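Local coordinates for protein putative N-acetylmuramoyl-L-alanine amidase,autolysin cwp6 (Peptoclostridium difficile, PDB 5J72) that probably hydrolyses the N-acetylmuramoyl-L-alanine amide bond of peptidoglycan with a zinc-dependent amidase domain, and carries CWB2 modules that anchor it to the cell wall, at residues N428-A431 against S432-K436; K87-K91 against E92-S96. One frame throughout, in Å; residues are numbered along the deposited sequence.

Interaction 1: residues N428-A431 against S432-K436. With NA (sodium ion), chain E.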
ATOM      1  N   ASN A 428       3.900  10.827   9.885  1.00 27.21           N
ATOM      2  CA  ASN A 428       2.917  11.525  10.718  1.00 31.75           C
ATOM      3  C   ASN A 428       1.762  12.018   9.916  1.00 28.50           C
ATOM      4  O   ASN A 428       0.639  12.032  10.398  1.00 28.12           O
ATOM      5  CB  ASN A 428       3.566  12.730  11.478  1.00 36.06           C
ATOM      6  CG  ASN A 428       2.468  13.513  12.187  1.00 52.55           C
ATOM      7  OD1 ASN A 428       2.038  14.576  11.697  1.00 56.09           O
ATOM      8  ND2 ASN A 428       1.871  13.000  13.278  1.00 54.34           N
ATOM      9  N   SER A 429       2.005  12.413   8.630  1.00 27.01           N
ATOM     10  CA  SER A 429       0.898  12.852   7.774  1.00 22.66           C
ATOM     11  C   SER A 429      -0.050  11.696   7.552  1.00 22.19           C
ATOM     12  O   SER A 429      -1.270  11.824   7.612  1.00 23.34           O
ATOM     13  CB  SER A 429       1.432  13.320   6.401  1.00 25.38           C
ATOM     14  OG  SER A 429       0.352  13.564   5.529  1.00 28.95           O
ATOM     15  N   ILE A 430       0.536  10.513   7.238  1.00 24.37           N
ATOM     16  CA  ILE A 430      -0.312   9.344   7.007  1.00 21.38           C
ATOM     17  C   ILE A 430      -1.101   8.940   8.289  1.00 20.03           C
ATOM     18  O   ILE A 430      -2.299   8.628   8.224  1.00 19.38           O
ATOM     19  CB  ILE A 430       0.607   8.180   6.551  1.00 19.65           C
ATOM     20  CG1 ILE A 430       1.043   8.457   5.074  1.00 21.28           C
ATOM     21  CG2 ILE A 430      -0.209   6.836   6.595  1.00 22.14           C
ATOM     22  CD1 ILE A 430       2.276   7.616   4.671  1.00 20.55           C
ATOM     23  N   ALA A 431      -0.394   8.920   9.415  1.00 22.12           N
ATOM     24  CA  ALA A 431      -1.014   8.559  10.720  1.00 25.12           C
ATOM     25  C   ALA A 431      -2.135   9.587  11.068  1.00 25.33           C
ATOM     26  O   ALA A 431      -3.185   9.183  11.580  1.00 27.09           O
ATOM     27  CB  ALA A 431       0.078   8.505  11.773  1.00 23.89           C
ATOM     28  N   SER A 432      -1.953  10.914  10.711  1.00 27.46           N
ATOM     29  CA  SER A 432      -3.065  11.900  10.978  1.00 26.09           C
ATOM     30  C   SER A 432      -4.250  11.628  10.101  1.00 27.01           C
ATOM     31  O   SER A 432      -5.380  11.561  10.579  1.00 26.35           O
ATOM     32  CB  SER A 432      -2.568  13.334  10.749  1.00 30.63           C
ATOM     33  OG  SER A 432      -1.376  13.538  11.484  1.00 34.16           O
ATOM     34  N   SER A 433      -4.027  11.407   8.742  1.00 23.52           N
ATOM     35  CA  SER A 433      -5.214  11.099   7.922  1.00 23.59           C
ATOM     36  C   SER A 433      -5.950   9.912   8.354  1.00 22.98           C
ATOM     37  O   SER A 433      -7.197   9.802   8.171  1.00 22.35           O
ATOM     38  CB  SER A 433      -4.816  10.851   6.445  1.00 26.94           C
ATOM     39  OG  SER A 433      -3.956  11.884   5.967  1.00 31.15           O
ATOM     40  N   LEU A 434      -5.200   8.912   8.883  1.00 23.70           N
ATOM     41  CA  LEU A 434      -5.889   7.655   9.203  1.00 25.07           C
ATOM     42  C   LEU A 434      -6.559   7.660  10.604  1.00 24.76           C
ATOM     43  O   LEU A 434      -7.069   6.620  11.045  1.00 25.83           O
ATOM     44  CB  LEU A 434      -4.850   6.453   9.087  1.00 20.70           C
ATOM     45  CG  LEU A 434      -4.563   6.099   7.589  1.00 21.96           C
ATOM     46  CD1 LEU A 434      -3.329   5.120   7.546  1.00 22.05           C
ATOM     47  CD2 LEU A 434      -5.867   5.467   7.000  1.00 21.54           C
ATOM     48  N   SER A 435      -6.543   8.838  11.303  1.00 27.17           N
ATOM     49  CA  SER A 435      -7.229   8.929  12.620  1.00 28.34           C
ATOM     50  C   SER A 435      -8.661   9.353  12.409  1.00 32.45           C
ATOM     51  O   SER A 435      -9.452   9.272  13.336  1.00 30.18           O
ATOM     52  CB  SER A 435      -6.497   9.900  13.544  1.00 30.99           C
ATOM     53  OG  SER A 435      -6.586  11.241  13.083  1.00 31.16           O
ATOM     54  N   LYS A 436      -9.064   9.793  11.183  1.00 30.11           N
ATOM     55  CA  LYS A 436     -10.502  10.146  10.978  1.00 32.63           C
ATOM     56  C   LYS A 436     -11.040   9.940   9.541  1.00 35.26           C
ATOM     57  O   LYS A 436     -10.284  10.002   8.571  1.00 35.62           O
ATOM     58  CB  LYS A 436     -10.751  11.630  11.343  1.00 37.87           C
ATOM     59  CG  LYS A 436      -9.685  12.526  10.816  1.00 43.07           C
ATOM     60  CD  LYS A 436      -9.034  13.347  11.949  1.00 54.26           C
TER
HETATM   61 NA    NA E 703      -8.810   9.196   6.990  1.00 26.00          NA
HETATM   62  O   HOH W   1      -1.660  11.952   4.556  1.00 29.35           O

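Interaction 2: residues K87-K91 against E92-S96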
ATOM      1  N   LYS A  87     -10.780 -26.705  35.315  1.00 28.02           N
ATOM      2  CA  LYS A  87      -9.434 -26.668  35.836  1.00 25.45           C
ATOM      3  C   LYS A  87      -8.905 -25.289  35.506  1.00 23.40           C
ATOM      4  O   LYS A  87      -9.226 -24.792  34.430  1.00 23.03           O
ATOM      5  CB  LYS A  87      -8.615 -27.780  35.145  1.00 28.42           C
ATOM      6  CG  LYS A  87      -7.125 -27.706  35.421  1.00 32.89           C
ATOM      7  CD  LYS A  87      -6.403 -28.960  34.794  1.00 40.25           C
ATOM      8  CE  LYS A  87      -4.974 -28.978  35.144  1.00 47.10           C
ATOM      9  NZ  LYS A  87      -4.782 -29.125  36.619  1.00 62.78           N
ATOM     10  N   VAL A  88      -8.128 -24.674  36.387  1.00 21.04           N
ATOM     11  CA  VAL A  88      -7.584 -23.358  36.086  1.00 19.49           C
ATOM     12  C   VAL A  88      -6.102 -23.444  36.115  1.00 18.73           C
ATOM     13  O   VAL A  88      -5.518 -23.975  37.081  1.00 20.76           O
ATOM     14  CB  VAL A  88      -8.056 -22.322  37.145  1.00 20.01           C
ATOM     15  CG1 VAL A  88      -7.332 -20.987  36.978  1.00 23.47           C
ATOM     16  CG2 VAL A  88      -9.580 -22.134  37.028  1.00 18.24           C
ATOM     17  N   LEU A  89      -5.471 -22.969  35.042  1.00 16.39           N
ATOM     18  CA  LEU A  89      -4.028 -22.893  34.999  1.00 16.30           C
ATOM     19  C   LEU A  89      -3.661 -21.443  35.351  1.00 19.18           C
ATOM     20  O   LEU A  89      -3.982 -20.522  34.557  1.00 18.93           O
ATOM     21  CB  LEU A  89      -3.475 -23.204  33.577  1.00 19.13           C
ATOM     22  CG  LEU A  89      -4.001 -24.584  33.019  1.00 25.70           C
ATOM     23  CD1 LEU A  89      -3.591 -24.758  31.552  1.00 24.19           C
ATOM     24  CD2 LEU A  89      -3.418 -25.713  33.837  1.00 25.88           C
ATOM     25  N   ASN A  90      -3.009 -21.209  36.495  1.00 19.65           N
ATOM     26  CA  ASN A  90      -2.635 -19.829  36.799  1.00 20.07           C
ATOM     27  C   ASN A  90      -1.220 -19.535  36.267  1.00 19.53           C
ATOM     28  O   ASN A  90      -0.650 -20.384  35.546  1.00 18.28           O
ATOM     29  CB  ASN A  90      -2.789 -19.557  38.363  1.00 17.46           C
ATOM     30  CG  ASN A  90      -1.865 -20.377  39.221  1.00 21.37           C
ATOM     31  OD1 ASN A  90      -0.945 -21.086  38.753  1.00 23.02           O
ATOM     32  ND2 ASN A  90      -2.013 -20.286  40.547  1.00 21.66           N
ATOM     33  N   LYS A  91      -0.664 -18.363  36.573  1.00 18.55           N
ATOM     34  CA  LYS A  91       0.680 -18.006  36.005  1.00 20.20           C
ATOM     35  C   LYS A  91       1.708 -19.008  36.261  1.00 22.40           C
ATOM     36  O   LYS A  91       2.456 -19.385  35.354  1.00 21.49           O
ATOM     37  CB  LYS A  91       1.217 -16.723  36.607  1.00 25.22           C
ATOM     38  CG  LYS A  91       0.357 -15.545  36.289  1.00 36.59           C
ATOM     39  CD  LYS A  91       1.257 -14.377  35.838  1.00 46.03           C
ATOM     40  CE  LYS A  91       2.245 -13.998  36.867  1.00 53.44           C
ATOM     41  NZ  LYS A  91       2.303 -12.494  36.976  1.00 64.75           N
ATOM     42  N   GLU A  92       1.797 -19.466  37.526  1.00 22.53           N
ATOM     43  CA  GLU A  92       2.821 -20.474  37.836  1.00 22.52           C
ATOM     44  C   GLU A  92       2.597 -21.754  37.074  1.00 21.13           C
ATOM     45  O   GLU A  92       3.568 -22.364  36.615  1.00 23.68           O
ATOM     46  CB  GLU A  92       2.826 -20.720  39.376  1.00 22.17           C
ATOM     47  CG  GLU A  92       3.797 -21.802  39.783  1.00 29.32           C
ATOM     48  CD  GLU A  92       3.938 -21.902  41.342  1.00 38.03           C
ATOM     49  OE1 GLU A  92       4.726 -22.735  41.790  1.00 42.09           O
ATOM     50  OE2 GLU A  92       3.259 -21.150  42.093  1.00 39.78           O
ATOM     51  N   ASP A  93       1.360 -22.201  36.911  1.00 20.19           N
ATOM     52  CA  ASP A  93       1.131 -23.456  36.159  1.00 18.80           C
ATOM     53  C   ASP A  93       1.534 -23.235  34.717  1.00 22.13           C
ATOM     54  O   ASP A  93       2.153 -24.107  34.098  1.00 23.10           O
ATOM     55  CB  ASP A  93      -0.380 -23.827  36.146  1.00 19.76           C
ATOM     56  CG  ASP A  93      -0.919 -24.087  37.553  1.00 24.87           C
ATOM     57  OD1 ASP A  93      -2.156 -23.887  37.779  1.00 23.17           O
ATOM     58  OD2 ASP A  93      -0.121 -24.475  38.419  1.00 27.35           O
ATOM     59  N   LEU A  94       1.146 -22.085  34.141  1.00 18.13           N
ATOM     60  CA  LEU A  94       1.472 -21.855  32.733  1.00 19.79           C
ATOM     61  C   LEU A  94       3.013 -21.802  32.525  1.00 20.86           C
ATOM     62  O   LEU A  94       3.502 -22.335  31.512  1.00 22.79           O
ATOM     63  CB  LEU A  94       0.823 -20.583  32.235  1.00 17.69           C
ATOM     64  CG  LEU A  94      -0.686 -20.635  32.192  1.00 19.22           C
ATOM     65  CD1 LEU A  94      -1.226 -19.247  31.942  1.00 20.60           C
ATOM     66  CD2 LEU A  94      -1.095 -21.532  31.095  1.00 19.57           C
ATOM     67  N   GLU A  95       3.740 -21.189  33.446  1.00 21.11           N
ATOM     68  CA  GLU A  95       5.196 -21.124  33.365  1.00 23.14           C
ATOM     69  C   GLU A  95       5.787 -22.524  33.553  1.00 28.00           C
ATOM     70  O   GLU A  95       6.803 -22.830  32.935  1.00 28.20           O
ATOM     71  CB  GLU A  95       5.750 -20.188  34.423  1.00 25.88           C
ATOM     72  CG  GLU A  95       5.460 -18.746  34.052  1.00 34.60           C
ATOM     73  CD  GLU A  95       5.791 -17.769  35.177  1.00 43.30           C
ATOM     74  OE1 GLU A  95       5.981 -16.588  34.881  1.00 44.29           O
ATOM     75  OE2 GLU A  95       5.841 -18.186  36.365  1.00 43.26           O
ATOM     76  N   SER A  96       5.125 -23.384  34.381  1.00 24.63           N
ATOM     77  CA  SER A  96       5.592 -24.757  34.599  1.00 26.02           C
ATOM     78  C   SER A  96       5.418 -25.557  33.307  1.00 26.24           C
ATOM     79  O   SER A  96       6.091 -26.567  33.119  1.00 25.28           O
ATOM     80  CB  SER A  96       4.740 -25.446  35.688  1.00 27.39           C
ATOM     81  OG  SER A  96       5.166 -24.837  36.889  1.00 35.16           O
TER
HETATM   82  O   HOH W   2      -0.118 -22.989  40.727  1.00 33.89           O

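Interaction 1: residues N428-A431 against S432-K436
The C-terminal end of helix 424-433 is where Asn428 meets Ser432, one turn apart, just ahead of a sodium site. Asn428 O takes two bonds from Ser432. The backbone N donates at 2.8 Å from Ser432 N to Asn428 O. The hydroxyl donates from Ser432 OG to the same Asn428 O at 2.7 Å. The two donors reach this oxygen from opposite faces of its carbonyl plane. Ser432 OG can fold back on the preceding turn because it stands anti to its own carbonyl carbon, beside the backbone N (chi1 -52°). The next bond, Ser433 N to Ser429 O, is nearly straight. On that side a water joins two serine hydroxyls: it lies 2.8 Å from Ser429 OG and 2.7 Å from Ser433 OG.

On the buried side Ile430 and Leu434 run side by side and point the same way. Ile430 CG2 touches Leu434 CD1 at 3.7 Å. Both side chains also pack on Leu407 of helix 404-409 and on strand 362-370.

Leu434 leaves helical geometry, although its N still bonds to Ile430 O. A type I turn from Ser433 to Lys436 follows. Ser432 O, just ahead of the turn, accepts from both Ser435 N and Ser435 OG; the hydroxyl lies in the carbonyl plane, on a lone pair, 2.8 Å from Ser432 O. Ser435 OG also bonds to Thr128 OG1, which ties the turn to strand 128-135. The turn directs two carbonyls at the sodium ion, Ser433 O at 2.1 Å and Lys436 O at 2.3 Å. Leu407, Ser408 and Lys410 supply three more carbonyl oxygens. The arrangement is a helix C-terminus running into a type I turn whose main-chain carbonyls bind a cation.

Interaction 2: residues K87-K91 against E92-S96
Asn90 and Asp93 face each other in a capping box at the start of helix 91-96, directly after strand 86-89. Their side chains cross obliquely, with the amide and carboxylate planes 30° apart. Each side chain accepts from the other residue's backbone. Asn90 is the N-cap. Its OD1 receives Asp93 N at 3.2 Å, nearly along the C=O axis. The return bond runs from Asn90 N to Asp93 OD1 at 3.1 Å. This N-H comes from above the carboxylate plane, 42° out of it. Asn90 CG sits between its backbone N and carbonyl carbon (chi1 64°), which turns the amide oxygen over the first turn of the helix. Asp93 CG lies beside its own backbone N, and the carboxylate thus reaches back to the N-cap.

The helix proper begins with Leu94 N bonding to Asn90 O at 2.8 Å. Glu95 N bonds in turn to Lys91 O.

Leu89 and Leu94 form the apolar half of the contact. Their side chains cross at about a right angle, and Leu89 CB meets Leu94 CD2 at 3.8 Å. Leu94 also packs on Ile78 of the adjoining strand 72-82 and on Leu99 and Leu101 beyond the helix. The short helix is thereby fastened to the edge of the N-terminal domain's strands, while Lys91, Glu92 and Glu95 remain exposed.

A water bridges the two capping side chains. It donates to both, lying 2.9 Å from Asn90 OD1 and 2.7 Å from Asp93 OD2.

How the interactions relate
Interaction 2 precedes interaction 1 in the chain. Their centres are 41 Å apart and their nearest atoms about 33 Å, so they do not touch. One is at the start of a helix, the other at the end of a different helix. Interaction 2 starts a short helix of the N-terminal domain with side-chain caps. Interaction 1 ends a helix among the cell-wall-binding modules and passes into a sodium site. Neither segment pair supplies a ligand to the zinc site of His460, Glu477 and His530. Interaction 2 has a calcium site nearby: the Glu95 side chain is about 6 Å from that of Asn100, a known calcium-binding residue of this protein, though no calcium is bound to it in this chain.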